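Local coordinates for protein ribosomal silencing factor RsfS (Bacillus halodurans, PDB 2O5A) that probably acts as a ribosomal silencing factor, binding protein uL14 of the large subunit and blocking association with the 30S subunit to repress translation, at residues A[12-17]-A[49-54]; A[20-25]-A[36-41]. All coordinates share one frame; numbering follows the deposited sequence.

Interaction 1: residues A[12-17]-A[49-54]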
ATOM      1  N   ASN A  12     -12.628  15.949   9.508  1.00 38.41           N
ATOM      2  CA  ASN A  12     -13.968  16.286   9.973  1.00 39.75           C
ATOM      3  C   ASN A  12     -15.018  15.462   9.236  1.00 41.42           C
ATOM      4  O   ASN A  12     -15.841  14.791   9.859  1.00 42.45           O
ATOM      5  CB  ASN A  12     -14.240  17.778   9.770  1.00 41.01           C
ATOM      6  CG  ASN A  12     -13.458  18.651  10.732  1.00 41.90           C
ATOM      7  OD1 ASN A  12     -13.563  19.878  10.701  1.00 43.10           O
ATOM      8  ND2 ASN A  12     -12.668  18.021  11.596  1.00 41.55           N
ATOM      9  N   ALA A  13     -14.985  15.518   7.909  1.00 40.45           N
ATOM     10  CA  ALA A  13     -15.930  14.771   7.089  1.00 38.85           C
ATOM     11  C   ALA A  13     -15.992  13.331   7.584  1.00 38.22           C
ATOM     12  O   ALA A  13     -17.063  12.815   7.908  1.00 40.45           O
ATOM     13  CB  ALA A  13     -15.494  14.802   5.629  1.00 37.56           C
ATOM     14  N   VAL A  14     -14.829  12.695   7.641  1.00 38.07           N
ATOM     15  CA  VAL A  14     -14.711  11.319   8.102  1.00 35.93           C
ATOM     16  C   VAL A  14     -15.203  11.174   9.546  1.00 37.32           C
ATOM     17  O   VAL A  14     -15.696  10.115   9.937  1.00 34.73           O
ATOM     18  CB  VAL A  14     -13.239  10.845   7.997  1.00 34.18           C
ATOM     19  CG1 VAL A  14     -12.917   9.851   9.089  1.00 33.64           C
ATOM     20  CG2 VAL A  14     -13.000  10.211   6.635  1.00 30.83           C
ATOM     21  N   ASP A  15     -15.075  12.244  10.324  1.00 38.58           N
ATOM     22  CA  ASP A  15     -15.496  12.231  11.722  1.00 39.63           C
ATOM     23  C   ASP A  15     -17.004  12.362  11.905  1.00 41.67           C
ATOM     24  O   ASP A  15     -17.567  11.829  12.862  1.00 39.38           O
ATOM     25  CB  ASP A  15     -14.796  13.354  12.493  1.00 42.18           C
ATOM     26  CG  ASP A  15     -13.806  12.824  13.512  1.00 44.99           C
ATOM     27  OD1 ASP A  15     -12.916  12.039  13.126  1.00 46.29           O
ATOM     28  OD2 ASP A  15     -13.920  13.195  14.699  1.00 48.89           O
ATOM     29  N   ASP A  16     -17.658  13.078  10.994  1.00 43.80           N
ATOM     30  CA  ASP A  16     -19.102  13.263  11.070  1.00 44.88           C
ATOM     31  C   ASP A  16     -19.827  11.930  10.916  1.00 43.76           C
ATOM     32  O   ASP A  16     -20.920  11.743  11.450  1.00 41.67           O
ATOM     33  CB  ASP A  16     -19.568  14.230   9.978  1.00 52.38           C
ATOM     34  CG  ASP A  16     -19.122  15.654  10.228  1.00 61.16           C
ATOM     35  OD1 ASP A  16     -19.145  16.462   9.277  1.00 65.77           O
ATOM     36  OD2 ASP A  16     -18.757  15.971  11.379  1.00 65.48           O
ATOM     37  N   LYS A  17     -19.206  11.006  10.190  1.00 41.89           N
ATOM     38  CA  LYS A  17     -19.797   9.693   9.949  1.00 38.36           C
ATOM     39  C   LYS A  17     -19.357   8.623  10.947  1.00 36.30           C
ATOM     40  O   LYS A  17     -19.685   7.447  10.779  1.00 36.31           O
ATOM     41  CB  LYS A  17     -19.475   9.224   8.528  1.00 40.00           C
ATOM     42  CG  LYS A  17     -20.011  10.123   7.416  1.00 39.46           C
ATOM     43  CD  LYS A  17     -21.519   9.978   7.198  1.00 39.97           C
ATOM     44  CE  LYS A  17     -22.345  10.662   8.278  1.00 41.30           C
ATOM     45  NZ  LYS A  17     -23.804  10.599   7.978  1.00 39.74           N
ATOM     46  N   GLN A  49     -19.167   3.176   3.157  1.00 23.27           N
ATOM     47  CA  GLN A  49     -19.662   3.994   2.058  1.00 22.13           C
ATOM     48  C   GLN A  49     -20.197   5.329   2.562  1.00 23.00           C
ATOM     49  O   GLN A  49     -20.120   6.337   1.863  1.00 23.41           O
ATOM     50  CB  GLN A  49     -20.750   3.245   1.285  1.00 21.30           C
ATOM     51  CG  GLN A  49     -20.199   2.200   0.327  1.00 25.47           C
ATOM     52  CD  GLN A  49     -21.281   1.381  -0.349  1.00 25.65           C
ATOM     53  OE1 GLN A  49     -21.012   0.643  -1.296  1.00 29.30           O
ATOM     54  NE2 GLN A  49     -22.511   1.500   0.139  1.00 25.37           N
ATOM     55  N   ALA A  50     -20.738   5.334   3.777  1.00 22.22           N
ATOM     56  CA  ALA A  50     -21.267   6.561   4.356  1.00 22.70           C
ATOM     57  C   ALA A  50     -20.116   7.548   4.531  1.00 23.55           C
ATOM     58  O   ALA A  50     -20.237   8.732   4.220  1.00 21.97           O
ATOM     59  CB  ALA A  50     -21.915   6.266   5.702  1.00 20.31           C
ATOM     60  N   ILE A  51     -18.992   7.037   5.022  1.00 23.82           N
ATOM     61  CA  ILE A  51     -17.803   7.844   5.243  1.00 23.45           C
ATOM     62  C   ILE A  51     -17.285   8.376   3.917  1.00 21.83           C
ATOM     63  O   ILE A  51     -17.081   9.579   3.751  1.00 20.93           O
ATOM     64  CB  ILE A  51     -16.692   7.007   5.887  1.00 26.43           C
ATOM     65  CG1 ILE A  51     -17.195   6.453   7.222  1.00 27.77           C
ATOM     66  CG2 ILE A  51     -15.412   7.827   5.991  1.00 23.65           C
ATOM     67  CD1 ILE A  51     -16.245   5.576   7.976  1.00 27.77           C
ATOM     68  N   ALA A  52     -17.070   7.465   2.977  1.00 21.37           N
ATOM     69  CA  ALA A  52     -16.569   7.825   1.661  1.00 21.00           C
ATOM     70  C   ALA A  52     -17.457   8.856   0.981  1.00 22.24           C
ATOM     71  O   ALA A  52     -16.970   9.718   0.253  1.00 19.62           O
ATOM     72  CB  ALA A  52     -16.456   6.583   0.796  1.00 20.21           C
ATOM     73  N   HIS A  53     -18.762   8.771   1.222  1.00 22.92           N
ATOM     74  CA  HIS A  53     -19.706   9.699   0.608  1.00 23.91           C
ATOM     75  C   HIS A  53     -19.669  11.081   1.258  1.00 24.57           C
ATOM     76  O   HIS A  53     -19.761  12.095   0.567  1.00 22.82           O
ATOM     77  CB  HIS A  53     -21.124   9.124   0.672  1.00 23.52           C
ATOM     78  CG  HIS A  53     -22.088   9.794  -0.264  1.00 24.76           C
ATOM     79  ND1 HIS A  53     -22.894  10.841   0.122  1.00 23.47           N
ATOM     80  CD2 HIS A  53     -22.360   9.565  -1.566  1.00 26.28           C
ATOM     81  CE1 HIS A  53     -23.624  11.232  -0.906  1.00 23.33           C
ATOM     82  NE2 HIS A  53     -23.320  10.470  -1.946  1.00 26.45           N
ATOM     83  N   GLU A  54     -19.536  11.122   2.580  1.00 27.31           N
ATOM     84  CA  GLU A  54     -19.481  12.397   3.291  1.00 30.09           C
ATOM     85  C   GLU A  54     -18.230  13.146   2.851  1.00 31.76           C
ATOM     86  O   GLU A  54     -18.218  14.377   2.790  1.00 30.26           O
ATOM     87  CB  GLU A  54     -19.444  12.166   4.804  1.00 33.12           C
ATOM     88  CG  GLU A  54     -19.362  13.439   5.647  1.00 39.21           C
ATOM     89  CD  GLU A  54     -20.561  14.353   5.466  1.00 43.36           C
ATOM     90  OE1 GLU A  54     -21.687  13.836   5.318  1.00 45.50           O
ATOM     91  OE2 GLU A  54     -20.380  15.588   5.486  1.00 43.66           O
TER
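A helix-helix contact, in which Val-14, Ala-13 and Lys-17 touch Ile-51, Ala-50 and Glu-54, joins the C-terminal end of helix 4-16 to the middle of helix 45-61. The short axes of 12-16 and 49-54 approach to 8.2 Å, and their N-to-C directions differ by 143°, closer to antiparallel than to perpendicular. No hydrogen bond links the segments, which leaves the contact to van der Waals packing.

Its buried apolar pair is Val-14 and Ile-51, whose side chains cross obliquely and meet through methyls, CG2 of Val-14 lying 3.5 Å from CG2 of Ile-51. The other branch of Ile-51 serves a different partner: CG1 is 3.8 Å from CB of Lys-17. The lysine then bends at chi2 and chi3 and lays its methylenes over helix 49-54, CG packing 3.4 Å from Glu-54 CB and CD 3.5 Å from the backbone O of Ala-50. Lys-17 and Glu-54 cross at about a right angle; their charged ends, NZ and OE1, stay 4.7 Å apart, too far for a salt bridge. With CG anti to the backbone N (chi1 179°), Glu-54 carries that methylene to the carbonyl O of Ala-13, then bends at chi2. Its OE2 comes 4.1 Å from OD1 of Asp-16, a like-charged pair whose carboxylate planes are 69° apart.

Towards the sheet, Val-14 also touches Val-22 of strand 22-26, and both Val-14 and Ile-51 touch Ala-19 in the connecting loop. Farther along helix 45-61, Leu-55 meets Val-14 and Val-58 meets Ala-13.

Interaction 2: residues A[20-25]-A[36-41]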
ATOM      1  N   GLU A  20     -13.829   5.147  12.638  1.00 32.56           N
ATOM      2  CA  GLU A  20     -12.972   4.794  13.761  1.00 30.19           C
ATOM      3  C   GLU A  20     -11.490   4.643  13.423  1.00 28.70           C
ATOM      4  O   GLU A  20     -11.118   4.374  12.281  1.00 29.56           O
ATOM      5  CB  GLU A  20     -13.495   3.511  14.412  1.00 31.75           C
ATOM      6  CG  GLU A  20     -14.887   3.661  15.016  1.00 31.88           C
ATOM      7  CD  GLU A  20     -15.500   2.335  15.414  1.00 31.94           C
ATOM      8  OE1 GLU A  20     -16.429   2.328  16.250  1.00 33.12           O
ATOM      9  OE2 GLU A  20     -15.058   1.299  14.883  1.00 32.48           O
ATOM     10  N   GLN A  21     -10.658   4.829  14.444  1.00 27.06           N
ATOM     11  CA  GLN A  21      -9.206   4.728  14.331  1.00 26.02           C
ATOM     12  C   GLN A  21      -8.618   5.612  13.236  1.00 25.29           C
ATOM     13  O   GLN A  21      -7.820   5.157  12.416  1.00 24.51           O
ATOM     14  CB  GLN A  21      -8.790   3.275  14.097  1.00 22.64           C
ATOM     15  CG  GLN A  21      -9.359   2.299  15.113  1.00 19.57           C
ATOM     16  CD  GLN A  21      -8.528   1.039  15.235  1.00 18.57           C
ATOM     17  OE1 GLN A  21      -7.988   0.538  14.248  1.00 18.63           O
ATOM     18  NE2 GLN A  21      -8.430   0.510  16.448  1.00 18.20           N
ATOM     19  N   VAL A  22      -9.014   6.881  13.233  1.00 24.20           N
ATOM     20  CA  VAL A  22      -8.521   7.832  12.247  1.00 23.11           C
ATOM     21  C   VAL A  22      -7.035   8.100  12.459  1.00 26.45           C
ATOM     22  O   VAL A  22      -6.610   8.483  13.551  1.00 25.68           O
ATOM     23  CB  VAL A  22      -9.280   9.174  12.334  1.00 21.19           C
ATOM     24  CG1 VAL A  22      -8.587  10.225  11.479  1.00 19.75           C
ATOM     25  CG2 VAL A  22     -10.713   8.986  11.873  1.00 18.61           C
ATOM     26  N   VAL A  23      -6.251   7.893  11.406  1.00 27.84           N
ATOM     27  CA  VAL A  23      -4.813   8.114  11.461  1.00 24.04           C
ATOM     28  C   VAL A  23      -4.325   8.830  10.209  1.00 26.04           C
ATOM     29  O   VAL A  23      -4.672   8.453   9.088  1.00 26.77           O
ATOM     30  CB  VAL A  23      -4.040   6.781  11.599  1.00 23.89           C
ATOM     31  CG1 VAL A  23      -2.545   7.020  11.436  1.00 24.70           C
ATOM     32  CG2 VAL A  23      -4.319   6.161  12.956  1.00 22.47           C
ATOM     33  N   ALA A  24      -3.523   9.868  10.411  1.00 27.72           N
ATOM     34  CA  ALA A  24      -2.967  10.628   9.302  1.00 28.56           C
ATOM     35  C   ALA A  24      -1.506  10.235   9.148  1.00 30.40           C
ATOM     36  O   ALA A  24      -0.820   9.965  10.134  1.00 29.85           O
ATOM     37  CB  ALA A  24      -3.086  12.119   9.575  1.00 27.97           C
ATOM     38  N   LEU A  25      -1.035  10.194   7.909  1.00 30.43           N
ATOM     39  CA  LEU A  25       0.346   9.831   7.643  1.00 30.88           C
ATOM     40  C   LEU A  25       1.034  10.909   6.821  1.00 32.58           C
ATOM     41  O   LEU A  25       0.575  11.269   5.737  1.00 33.81           O
ATOM     42  CB  LEU A  25       0.403   8.492   6.904  1.00 27.85           C
ATOM     43  CG  LEU A  25      -0.169   7.293   7.665  1.00 25.20           C
ATOM     44  CD1 LEU A  25      -0.037   6.038   6.821  1.00 22.24           C
ATOM     45  CD2 LEU A  25       0.563   7.127   8.991  1.00 21.21           C
ATOM     46  N   PHE A  36      -0.186  14.045   2.676  1.00 30.60           N
ATOM     47  CA  PHE A  36      -0.883  13.366   3.762  1.00 26.32           C
ATOM     48  C   PHE A  36      -1.753  12.216   3.262  1.00 23.11           C
ATOM     49  O   PHE A  36      -2.365  12.294   2.193  1.00 22.84           O
ATOM     50  CB  PHE A  36      -1.767  14.347   4.538  1.00 26.98           C
ATOM     51  CG  PHE A  36      -1.009  15.403   5.296  1.00 28.14           C
ATOM     52  CD1 PHE A  36      -0.094  15.053   6.284  1.00 28.76           C
ATOM     53  CD2 PHE A  36      -1.236  16.753   5.044  1.00 29.96           C
ATOM     54  CE1 PHE A  36       0.577  16.033   7.018  1.00 29.47           C
ATOM     55  CE2 PHE A  36      -0.572  17.740   5.772  1.00 27.94           C
ATOM     56  CZ  PHE A  36       0.338  17.379   6.758  1.00 30.10           C
ATOM     57  N   PHE A  37      -1.794  11.152   4.053  1.00 20.77           N
ATOM     58  CA  PHE A  37      -2.595   9.966   3.771  1.00 19.37           C
ATOM     59  C   PHE A  37      -3.450   9.773   5.015  1.00 19.54           C
ATOM     60  O   PHE A  37      -2.922   9.539   6.103  1.00 18.79           O
ATOM     61  CB  PHE A  37      -1.697   8.743   3.566  1.00 17.03           C
ATOM     62  CG  PHE A  37      -1.268   8.512   2.134  1.00 16.93           C
ATOM     63  CD1 PHE A  37      -1.398   9.507   1.163  1.00 17.83           C
ATOM     64  CD2 PHE A  37      -0.723   7.288   1.764  1.00 18.58           C
ATOM     65  CE1 PHE A  37      -0.979   9.278  -0.153  1.00 18.01           C
ATOM     66  CE2 PHE A  37      -0.304   7.051   0.457  1.00 17.71           C
ATOM     67  CZ  PHE A  37      -0.435   8.045  -0.505  1.00 15.91           C
ATOM     68  N   LEU A  38      -4.767   9.885   4.866  1.00 18.85           N
ATOM     69  CA  LEU A  38      -5.669   9.736   6.005  1.00 19.87           C
ATOM     70  C   LEU A  38      -6.310   8.349   6.027  1.00 22.00           C
ATOM     71  O   LEU A  38      -6.970   7.948   5.066  1.00 21.21           O
ATOM     72  CB  LEU A  38      -6.757  10.814   5.951  1.00 17.70           C
ATOM     73  CG  LEU A  38      -7.734  10.923   7.130  1.00 17.27           C
ATOM     74  CD1 LEU A  38      -6.985  11.313   8.398  1.00 14.93           C
ATOM     75  CD2 LEU A  38      -8.801  11.958   6.806  1.00 13.91           C
ATOM     76  N   ILE A  39      -6.114   7.629   7.131  1.00 25.67           N
ATOM     77  CA  ILE A  39      -6.654   6.287   7.296  1.00 27.13           C
ATOM     78  C   ILE A  39      -7.697   6.159   8.397  1.00 27.74           C
ATOM     79  O   ILE A  39      -7.627   6.817   9.438  1.00 27.72           O
ATOM     80  CB  ILE A  39      -5.528   5.284   7.552  1.00 28.47           C
ATOM     81  CG1 ILE A  39      -4.377   5.636   6.607  1.00 29.43           C
ATOM     82  CG2 ILE A  39      -6.044   3.851   7.393  1.00 26.89           C
ATOM     83  CD1 ILE A  39      -3.177   4.796   6.698  1.00 29.40           C
ATOM     84  N   CYS A  40      -8.671   5.302   8.137  1.00 28.88           N
ATOM     85  CA  CYS A  40      -9.754   5.044   9.065  1.00 27.02           C
ATOM     86  C   CYS A  40     -10.522   3.842   8.554  1.00 25.54           C
ATOM     87  O   CYS A  40     -10.203   3.294   7.497  1.00 25.89           O
ATOM     88  CB  CYS A  40     -10.673   6.258   9.152  1.00 25.30           C
ATOM     89  SG  CYS A  40     -11.481   6.682   7.593  1.00 21.55           S
ATOM     90  N   HIS A  41     -11.536   3.430   9.302  1.00 26.34           N
ATOM     91  CA  HIS A  41     -12.314   2.279   8.889  1.00 27.76           C
ATOM     92  C   HIS A  41     -13.756   2.330   9.362  1.00 26.60           C
ATOM     93  O   HIS A  41     -14.103   3.075  10.281  1.00 24.36           O
ATOM     94  CB  HIS A  41     -11.654   0.996   9.398  1.00 28.52           C
ATOM     95  CG  HIS A  41     -11.880   0.731  10.852  1.00 30.58           C
ATOM     96  ND1 HIS A  41     -13.137   0.551  11.391  1.00 31.67           N
ATOM     97  CD2 HIS A  41     -11.011   0.618  11.886  1.00 32.76           C
ATOM     98  CE1 HIS A  41     -13.030   0.333  12.687  1.00 31.08           C
ATOM     99  NE2 HIS A  41     -11.754   0.369  13.014  1.00 31.67           N
TER
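The His-41 ring has the backbone O of Glu-20 over one face, 3.8 Å above the ring plane and offset toward the rim, while Gln-21 OE1 lies in plane at its edge. The Glu-20 carboxylate stands almost perpendicular to the ring (89°), its OE2 directed at CE1. His-41 takes chi1 77°, with CG between the backbone N and the carbonyl carbon, and this turns the ring back across Glu-20 and Gln-21; Tyr-97 meets it too. At the Phe-36 ring, Leu-25 O sits at the edge near the plane, 3.9 Å from CD1 of Phe-36.

Both rings sit on strand 36-42, which forms an antiparallel beta hairpin with strand 22-26, an outer strand of the chain's mixed sheet; the chain turns a corner at Gln-21, just before it. Val-23/Ile-39 and Leu-25/Phe-37 are hydrogen-bonded pairs; Ile-39 N to Val-23 O (2.6 Å) is nearly straight at 172°. Glu-20 also pairs with His-41, so three steps on one strand match two on the other: a beta bulge.

On the face of Ala-24 and Leu-38, Leu-38 CD1 reaches Val-22 CG1 at 3.6 Å, and Ala-10 of helix 4-16 packs on Leu-38. On the other face, Leu-25 CD1 meets Ile-39 CD1 at 3.4 Å, with Trp-104 touching both residues.

In the fold
From the N terminus, helix 4-16 leads through a short loop into strand 22-26, which turns back through a partly unmodelled connection to strand 36-42; interaction 2 closes this hairpin, with ten residues between its segments. The chain then enters helix 45-61, whose return to the first helix is interaction 1, spanning 31 residues. The smaller closure thus lies wholly within the larger, and the two do not cross. Their centres are 12 Å apart, yet they touch: Val-14 CG1 lies 3.7 Å from Val-22 CG2 and 3.8 Å from Cys-40 SG. Interaction 1 holds the two helices together, interaction 2 pairs the strands, and Val-14 joins the helix layer to the sheet.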